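Long-range contacts in ComZ (Thermus thermophilus, PDB 6QVI), which is a competence-associated pilin that probably serves as a DNA receptor at the tip of the pilus: residues A146-A154 against I471-S479; V160-Q171 against S211-I219. All coordinates share one frame; numbering follows the deposited sequence.

Overall arrangement
From the N terminus, the chain runs through helix 12-40 and most of an antiparallel sheet, probably the pseudopilin-like domain, which C-terminal strand 517-529 completes, before entering the beta-solenoid. Residues 146-154 lie on an early course there, and residues 160-171 follow. Interaction 2 closes first, when the chain returns about 40 residues later to set 211-219 beside 160-171. Interaction 1 closes only after more than 300 residues, when 471-479 comes alongside 146-154; both halves of interaction 2 fall within that long excursion. Strand 139-141 pairs with both 160-162 and 469-472, joining the two neighbourhoods. Trp149 of interaction 1 also packs against Val162 and Gly164 of interaction 2.

Interaction 1. Residues A146-A154 against I471-S479; sequences ANKWLNGGA and ISNQFCTTS
Leu150 and Phe475 face the same side of a short parallel pairing between strands 150-151 and 474-478, with Leu150 CG 4.5 Å from Phe475 CB. Three backbone hydrogen bonds alternate between the two chains along this pairing. Phe475 N donates to Trp149 O at 3.2 Å, Asn151 N to Phe475 O, and Thr477 N to Asn151 O at 3.0 Å. On the other sheet face, Asn151 and Cys476 are neighbours; Asn151 ND2 turns back to its own chain and bonds to Leu150 O at 2.9 Å.

Thr477 extends the grip beyond the ladder. Its CB lies 3.9 Å from Gly153 O. There the side chain forks: OG1, beside the backbone N (chi1 -44°), donates to Gly153 O at 3.1 Å, while CG2, anti to that N, also borders Gly153 O; the side chain touches Ala492 of strand 491-496 as well. Thr477 thus holds the chain by main chain at Asn151 and by side chain at Gly153. At the other end, the extended Gln474 side chain lies beside the backbone of Lys148, with CG 3.3 Å from Lys148 O. Its amide passes the same oxygen, but NE2 is badly angled for a hydrogen bond to it, and the contact there is one of packing.

The Cys476-Cys486 disulfide ties the strand to a loop that Asn151 also touches. Phe475 is buried, its ring meeting that of Phe458 and its side chain packing on Val460 and Val494. Strand 474-478 lies between 150-151 and 457-461, parallel to both, while 153-157 continues beside 180-187 and 491-496.

Interaction 2. Residues V160-Q171 against S211-I219; sequences VYVVGNPNDPDQ and SLRVQYGKI
Pro166 lies over one face of the Tyr216 ring in a CH-pi contact, its CA 3.7 Å from the ring centroid and 13° off the normal. Pro166 CB reaches toward the hydroxyl end of the ring, 3.5 Å from Tyr216 CE2. Gln215 CG, placed anti to the backbone N (chi1 164°), covers the opposite face nearer the rim, holding the ring between them. Tyr216 N fixes its backbone by donating to Val163 O at 2.8 Å. On the proline side, Asn165 to Asp168 form a type I turn, and Asn165 OD1 accepts from Asn167 N in an Asx turn, which presents Pro166 to the ring.

Ahead of this loop strand 160-162 runs parallel to 212-214, axes 4.7 Å apart. Val162 N donates to Arg213 O at 2.8 Å, and Gln215 N to Val162 O. Val160 with Leu212 and Val162 with Val214 place aliphatic side chains side by side on one face. Tyr161 and Arg213 occupy the other, where Tyr161 stacks on Phe140 and Arg213 forms a salt bridge with Asp269. Beyond the turn, Lys218 N makes a weak bond to Gln171 O, and Lys218 NZ pairs with Asp245.

Strands 139-141 and 237-239 continue the ladder outward. In-register parallel strands with aliphatic side chains stacked on one face, both chains then turning a corner, by a long loop in 160-171 and a short one in 211-219, mark successive coils of a beta-solenoid.

Interaction 1. Residues A146-A154 against I471-S479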
# COMPACT_ATOMS: atom_id res chain seq x y z
N ALA A 146 -13.61 -0.96 21.59
CA ALA A 146 -13.47 -2.39 21.81
C ALA A 146 -12.13 -2.70 22.43
O ALA A 146 -11.92 -3.75 23.03
CB ALA A 146 -13.62 -3.14 20.51
N ASN A 147 -11.20 -1.76 22.25
CA ASN A 147 -9.86 -1.82 22.85
C ASN A 147 -9.14 -3.13 22.52
O ASN A 147 -8.29 -3.58 23.30
CB ASN A 147 -9.88 -1.62 24.37
CG ASN A 147 -10.86 -0.54 24.80
OD1 ASN A 147 -12.08 -0.64 24.58
ND2 ASN A 147 -10.33 0.50 25.45
N LYS A 148 -9.50 -3.77 21.39
CA LYS A 148 -8.70 -4.89 20.91
C LYS A 148 -8.63 -4.80 19.38
O LYS A 148 -9.66 -4.59 18.73
CB LYS A 148 -9.27 -6.24 21.38
CG LYS A 148 -9.26 -6.47 22.96
CD LYS A 148 -7.82 -6.32 23.56
CE LYS A 148 -7.64 -6.36 25.12
NZ LYS A 148 -6.75 -7.49 25.64
N TRP A 149 -7.43 -4.90 18.81
CA TRP A 149 -7.23 -4.71 17.37
C TRP A 149 -6.89 -5.99 16.64
O TRP A 149 -7.12 -6.07 15.44
CB TRP A 149 -6.10 -3.68 17.10
CG TRP A 149 -6.47 -2.25 17.42
CD1 TRP A 149 -6.85 -1.23 16.54
CD2 TRP A 149 -6.56 -1.68 18.73
NE1 TRP A 149 -7.13 -0.06 17.24
CE2 TRP A 149 -6.97 -0.32 18.58
CE3 TRP A 149 -6.33 -2.19 20.02
CZ2 TRP A 149 -7.14 0.52 19.69
CZ3 TRP A 149 -6.51 -1.37 21.11
CH2 TRP A 149 -6.91 -0.02 20.94
N LEU A 150 -6.32 -6.94 17.35
CA LEU A 150 -5.98 -8.23 16.77
C LEU A 150 -6.31 -9.20 17.87
O LEU A 150 -5.71 -9.16 18.90
CB LEU A 150 -4.52 -8.29 16.38
CG LEU A 150 -4.13 -7.37 15.23
CD1 LEU A 150 -3.62 -6.03 15.71
CD2 LEU A 150 -3.16 -7.98 14.25
N ASN A 151 -7.29 -10.04 17.65
CA ASN A 151 -7.69 -10.98 18.67
C ASN A 151 -7.64 -12.37 18.17
O ASN A 151 -8.39 -12.73 17.31
CB ASN A 151 -9.12 -10.72 19.05
CG ASN A 151 -9.22 -9.72 20.15
OD1 ASN A 151 -10.31 -9.39 20.60
ND2 ASN A 151 -8.08 -9.22 20.59
N GLY A 152 -6.79 -13.18 18.76
CA GLY A 152 -6.70 -14.55 18.33
C GLY A 152 -5.46 -14.72 17.55
O GLY A 152 -4.96 -13.81 16.97
N GLY A 153 -4.99 -15.94 17.48
CA GLY A 153 -3.77 -16.25 16.80
C GLY A 153 -3.61 -15.79 15.41
O GLY A 153 -4.54 -15.73 14.65
N ALA A 154 -2.37 -15.56 15.04
CA ALA A 154 -2.11 -15.07 13.71
C ALA A 154 -0.66 -15.33 13.37
O ALA A 154 0.22 -15.23 14.24
CB ALA A 154 -2.40 -13.58 13.61
N ILE A 471 -7.28 -4.39 5.22
CA ILE A 471 -7.50 -3.13 5.90
C ILE A 471 -8.81 -3.28 6.65
O ILE A 471 -9.87 -3.51 6.04
CB ILE A 471 -7.58 -1.92 4.94
CG1 ILE A 471 -6.27 -1.78 4.16
CG2 ILE A 471 -8.06 -0.66 5.67
CD1 ILE A 471 -6.40 -0.96 2.90
N SER A 472 -8.74 -3.18 7.97
CA SER A 472 -9.97 -3.31 8.71
C SER A 472 -9.82 -2.67 10.08
O SER A 472 -8.72 -2.53 10.61
CB SER A 472 -10.38 -4.79 8.83
OG SER A 472 -9.73 -5.38 9.94
N ASN A 473 -10.95 -2.35 10.68
CA ASN A 473 -10.92 -1.67 11.95
C ASN A 473 -10.58 -2.62 13.07
O ASN A 473 -9.99 -2.19 14.07
CB ASN A 473 -12.28 -1.00 12.19
CG ASN A 473 -12.22 -0.04 13.33
OD1 ASN A 473 -12.41 -0.41 14.49
ND2 ASN A 473 -11.90 1.22 13.01
N GLN A 474 -10.88 -3.92 12.88
CA GLN A 474 -10.55 -4.97 13.83
C GLN A 474 -10.34 -6.27 13.07
O GLN A 474 -11.02 -6.55 12.08
CB GLN A 474 -11.64 -5.17 14.87
CG GLN A 474 -11.62 -4.24 16.05
CD GLN A 474 -12.55 -4.75 17.17
OE1 GLN A 474 -13.32 -3.98 17.74
NE2 GLN A 474 -12.45 -6.05 17.49
N PHE A 475 -9.44 -7.10 13.57
CA PHE A 475 -9.11 -8.38 12.99
C PHE A 475 -9.39 -9.38 14.08
O PHE A 475 -9.09 -9.12 15.22
CB PHE A 475 -7.66 -8.41 12.63
CG PHE A 475 -7.20 -9.66 11.97
CD1 PHE A 475 -6.91 -10.76 12.70
CD2 PHE A 475 -6.98 -9.69 10.64
CE1 PHE A 475 -6.47 -11.89 12.10
CE2 PHE A 475 -6.54 -10.82 10.03
CZ PHE A 475 -6.27 -11.91 10.76
N CYS A 476 -9.98 -10.51 13.73
CA CYS A 476 -10.35 -11.51 14.70
C CYS A 476 -10.31 -12.92 14.16
O CYS A 476 -10.62 -13.16 13.03
CB CYS A 476 -11.74 -11.15 15.17
SG CYS A 476 -12.63 -12.39 16.07
N THR A 477 -9.90 -13.86 14.99
CA THR A 477 -9.80 -15.24 14.58
C THR A 477 -10.76 -16.07 15.35
O THR A 477 -11.02 -15.80 16.48
CB THR A 477 -8.40 -15.75 14.82
OG1 THR A 477 -7.50 -14.76 14.38
CG2 THR A 477 -8.15 -16.95 14.01
N THR A 478 -11.31 -17.10 14.74
CA THR A 478 -12.27 -17.90 15.46
C THR A 478 -11.94 -19.33 15.39
O THR A 478 -11.22 -19.75 14.50
CB THR A 478 -13.64 -17.79 14.84
OG1 THR A 478 -13.49 -17.78 13.42
CG2 THR A 478 -14.29 -16.56 15.30
N SER A 479 -12.53 -20.09 16.31
CA SER A 479 -12.27 -21.52 16.36
C SER A 479 -12.93 -22.24 15.19
O SER A 479 -12.39 -23.24 14.69
CB SER A 479 -12.74 -22.09 17.67
OG SER A 479 -14.07 -22.54 17.49

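Interaction 2. Residues V160-Q171 against S211-I219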
# COMPACT_ATOMS: atom_id res chain seq x y z
N VAL A 160 2.32 -5.03 9.84
CA VAL A 160 1.07 -4.79 10.50
C VAL A 160 1.11 -3.37 11.03
O VAL A 160 1.95 -3.05 11.81
CB VAL A 160 0.68 -5.79 11.60
CG1 VAL A 160 1.48 -7.04 11.60
CG2 VAL A 160 0.69 -5.15 12.95
N TYR A 161 0.21 -2.52 10.57
CA TYR A 161 0.13 -1.14 10.98
C TYR A 161 -1.11 -1.01 11.80
O TYR A 161 -2.13 -1.50 11.43
CB TYR A 161 0.01 -0.28 9.73
CG TYR A 161 -0.01 1.23 9.91
CD1 TYR A 161 -1.00 1.85 10.59
CD2 TYR A 161 0.94 2.02 9.32
CE1 TYR A 161 -1.03 3.21 10.73
CE2 TYR A 161 0.91 3.38 9.44
CZ TYR A 161 -0.08 3.96 10.15
OH TYR A 161 -0.12 5.30 10.29
N VAL A 162 -1.03 -0.38 12.95
CA VAL A 162 -2.19 -0.20 13.75
C VAL A 162 -2.28 1.26 14.06
O VAL A 162 -1.29 1.85 14.36
CB VAL A 162 -2.03 -0.95 15.06
CG1 VAL A 162 -3.21 -0.70 15.94
CG2 VAL A 162 -1.89 -2.42 14.79
N VAL A 163 -3.44 1.87 13.98
CA VAL A 163 -3.50 3.28 14.30
C VAL A 163 -3.69 3.57 15.77
O VAL A 163 -3.00 4.39 16.30
CB VAL A 163 -4.36 4.13 13.34
CG1 VAL A 163 -4.80 3.37 12.15
CG2 VAL A 163 -5.51 4.81 14.02
N GLY A 164 -4.59 2.88 16.45
CA GLY A 164 -4.77 3.12 17.86
C GLY A 164 -5.81 4.15 18.19
O GLY A 164 -6.49 4.62 17.32
N ASN A 165 -5.93 4.50 19.45
CA ASN A 165 -6.90 5.49 19.89
C ASN A 165 -6.19 6.72 20.37
O ASN A 165 -5.71 6.76 21.47
CB ASN A 165 -7.75 4.91 21.00
CG ASN A 165 -8.66 5.92 21.64
OD1 ASN A 165 -8.71 7.07 21.25
ND2 ASN A 165 -9.40 5.48 22.62
N PRO A 166 -6.23 7.77 19.58
CA PRO A 166 -5.53 9.00 19.87
C PRO A 166 -5.88 9.58 21.21
O PRO A 166 -5.07 10.31 21.74
CB PRO A 166 -6.00 9.93 18.78
CG PRO A 166 -7.35 9.43 18.45
CD PRO A 166 -7.25 7.95 18.55
N ASN A 167 -7.04 9.28 21.75
CA ASN A 167 -7.34 9.85 23.05
C ASN A 167 -6.91 8.93 24.18
O ASN A 167 -7.38 9.12 25.31
CB ASN A 167 -8.84 10.15 23.17
CG ASN A 167 -9.14 11.63 22.99
OD1 ASN A 167 -9.21 12.41 23.96
ND2 ASN A 167 -9.31 12.03 21.75
N ASP A 168 -6.03 7.96 23.91
CA ASP A 168 -5.50 7.04 24.91
C ASP A 168 -4.16 6.45 24.47
O ASP A 168 -4.09 5.26 24.13
CB ASP A 168 -6.49 5.93 25.27
CG ASP A 168 -6.29 5.41 26.70
OD1 ASP A 168 -7.27 4.96 27.34
OD2 ASP A 168 -5.14 5.48 27.19
N PRO A 169 -3.09 7.25 24.41
CA PRO A 169 -1.83 6.73 23.88
C PRO A 169 -1.09 5.89 24.89
O PRO A 169 0.10 5.65 24.73
CB PRO A 169 -1.03 8.00 23.60
CG PRO A 169 -1.51 8.94 24.68
CD PRO A 169 -2.96 8.63 24.90
N ASP A 170 -1.79 5.40 25.90
CA ASP A 170 -1.16 4.52 26.87
C ASP A 170 -1.80 3.16 26.86
O ASP A 170 -1.63 2.41 27.82
CB ASP A 170 -1.26 5.10 28.29
CG ASP A 170 -0.42 6.31 28.49
OD1 ASP A 170 0.68 6.31 27.91
OD2 ASP A 170 -0.85 7.26 29.19
N GLN A 171 -2.48 2.79 25.78
CA GLN A 171 -3.13 1.50 25.77
C GLN A 171 -2.36 0.49 24.95
O GLN A 171 -2.18 0.68 23.74
CB GLN A 171 -4.56 1.56 25.24
CG GLN A 171 -5.58 2.25 26.13
CD GLN A 171 -5.66 1.65 27.54
OE1 GLN A 171 -4.64 1.50 28.18
NE2 GLN A 171 -6.87 1.12 27.95
N SER A 211 7.11 -4.34 8.65
CA SER A 211 7.42 -3.47 9.77
C SER A 211 6.22 -3.49 10.69
O SER A 211 5.11 -3.82 10.28
CB SER A 211 7.77 -2.03 9.35
OG SER A 211 6.90 -1.57 8.33
N LEU A 212 6.45 -3.11 11.94
CA LEU A 212 5.37 -2.94 12.91
C LEU A 212 5.26 -1.48 13.27
O LEU A 212 6.14 -0.94 13.95
CB LEU A 212 5.64 -3.80 14.15
CG LEU A 212 4.63 -3.82 15.30
CD1 LEU A 212 3.27 -3.76 14.76
CD2 LEU A 212 4.81 -5.05 16.19
N ARG A 213 4.17 -0.84 12.89
CA ARG A 213 3.95 0.56 13.21
C ARG A 213 2.66 0.69 14.00
O ARG A 213 1.62 0.16 13.60
CB ARG A 213 3.89 1.44 11.95
CG ARG A 213 5.19 1.50 11.15
CD ARG A 213 5.19 2.64 10.12
NE ARG A 213 5.62 2.16 8.80
CZ ARG A 213 6.67 2.61 8.13
NH1 ARG A 213 7.42 3.57 8.66
NH2 ARG A 213 6.97 2.11 6.94
N VAL A 214 2.72 1.46 15.05
CA VAL A 214 1.57 1.72 15.84
C VAL A 214 1.59 3.17 16.12
O VAL A 214 2.38 3.62 16.88
CB VAL A 214 1.64 1.00 17.15
CG1 VAL A 214 0.62 1.56 18.09
CG2 VAL A 214 1.42 -0.47 16.95
N GLN A 215 0.71 3.91 15.50
CA GLN A 215 0.69 5.33 15.70
C GLN A 215 0.29 5.80 17.06
O GLN A 215 0.85 6.73 17.55
CB GLN A 215 -0.17 6.00 14.67
CG GLN A 215 -0.52 7.39 15.08
CD GLN A 215 -1.30 8.13 14.04
OE1 GLN A 215 -1.87 7.53 13.16
NE2 GLN A 215 -1.33 9.43 14.14
N TYR A 216 -0.71 5.20 17.67
CA TYR A 216 -1.10 5.64 18.99
C TYR A 216 -1.18 4.48 19.93
O TYR A 216 -1.98 3.62 19.74
CB TYR A 216 -2.47 6.30 18.98
CG TYR A 216 -2.54 7.62 18.29
CD1 TYR A 216 -1.83 8.70 18.74
CD2 TYR A 216 -3.35 7.80 17.21
CE1 TYR A 216 -1.91 9.91 18.10
CE2 TYR A 216 -3.43 9.00 16.58
CZ TYR A 216 -2.70 10.04 17.02
OH TYR A 216 -2.79 11.23 16.38
N GLY A 217 -0.35 4.47 20.96
CA GLY A 217 -0.37 3.40 21.93
C GLY A 217 0.92 2.66 22.15
O GLY A 217 1.88 2.91 21.48
N LYS A 218 0.91 1.77 23.13
CA LYS A 218 2.02 0.89 23.47
C LYS A 218 1.74 -0.53 22.97
O LYS A 218 0.67 -0.82 22.42
CB LYS A 218 2.27 0.91 24.97
CG LYS A 218 2.41 2.31 25.55
CD LYS A 218 2.13 2.29 27.03
CE LYS A 218 3.37 1.87 27.75
NZ LYS A 218 4.34 3.01 27.73
N ILE A 219 2.73 -1.41 23.10
CA ILE A 219 2.62 -2.82 22.76
C ILE A 219 3.45 -3.61 23.74
O ILE A 219 4.48 -3.14 24.24
CB ILE A 219 3.07 -3.17 21.32
CG1 ILE A 219 4.58 -3.04 21.18
CG2 ILE A 219 2.35 -2.33 20.29
CD1 ILE A 219 5.15 -3.93 20.12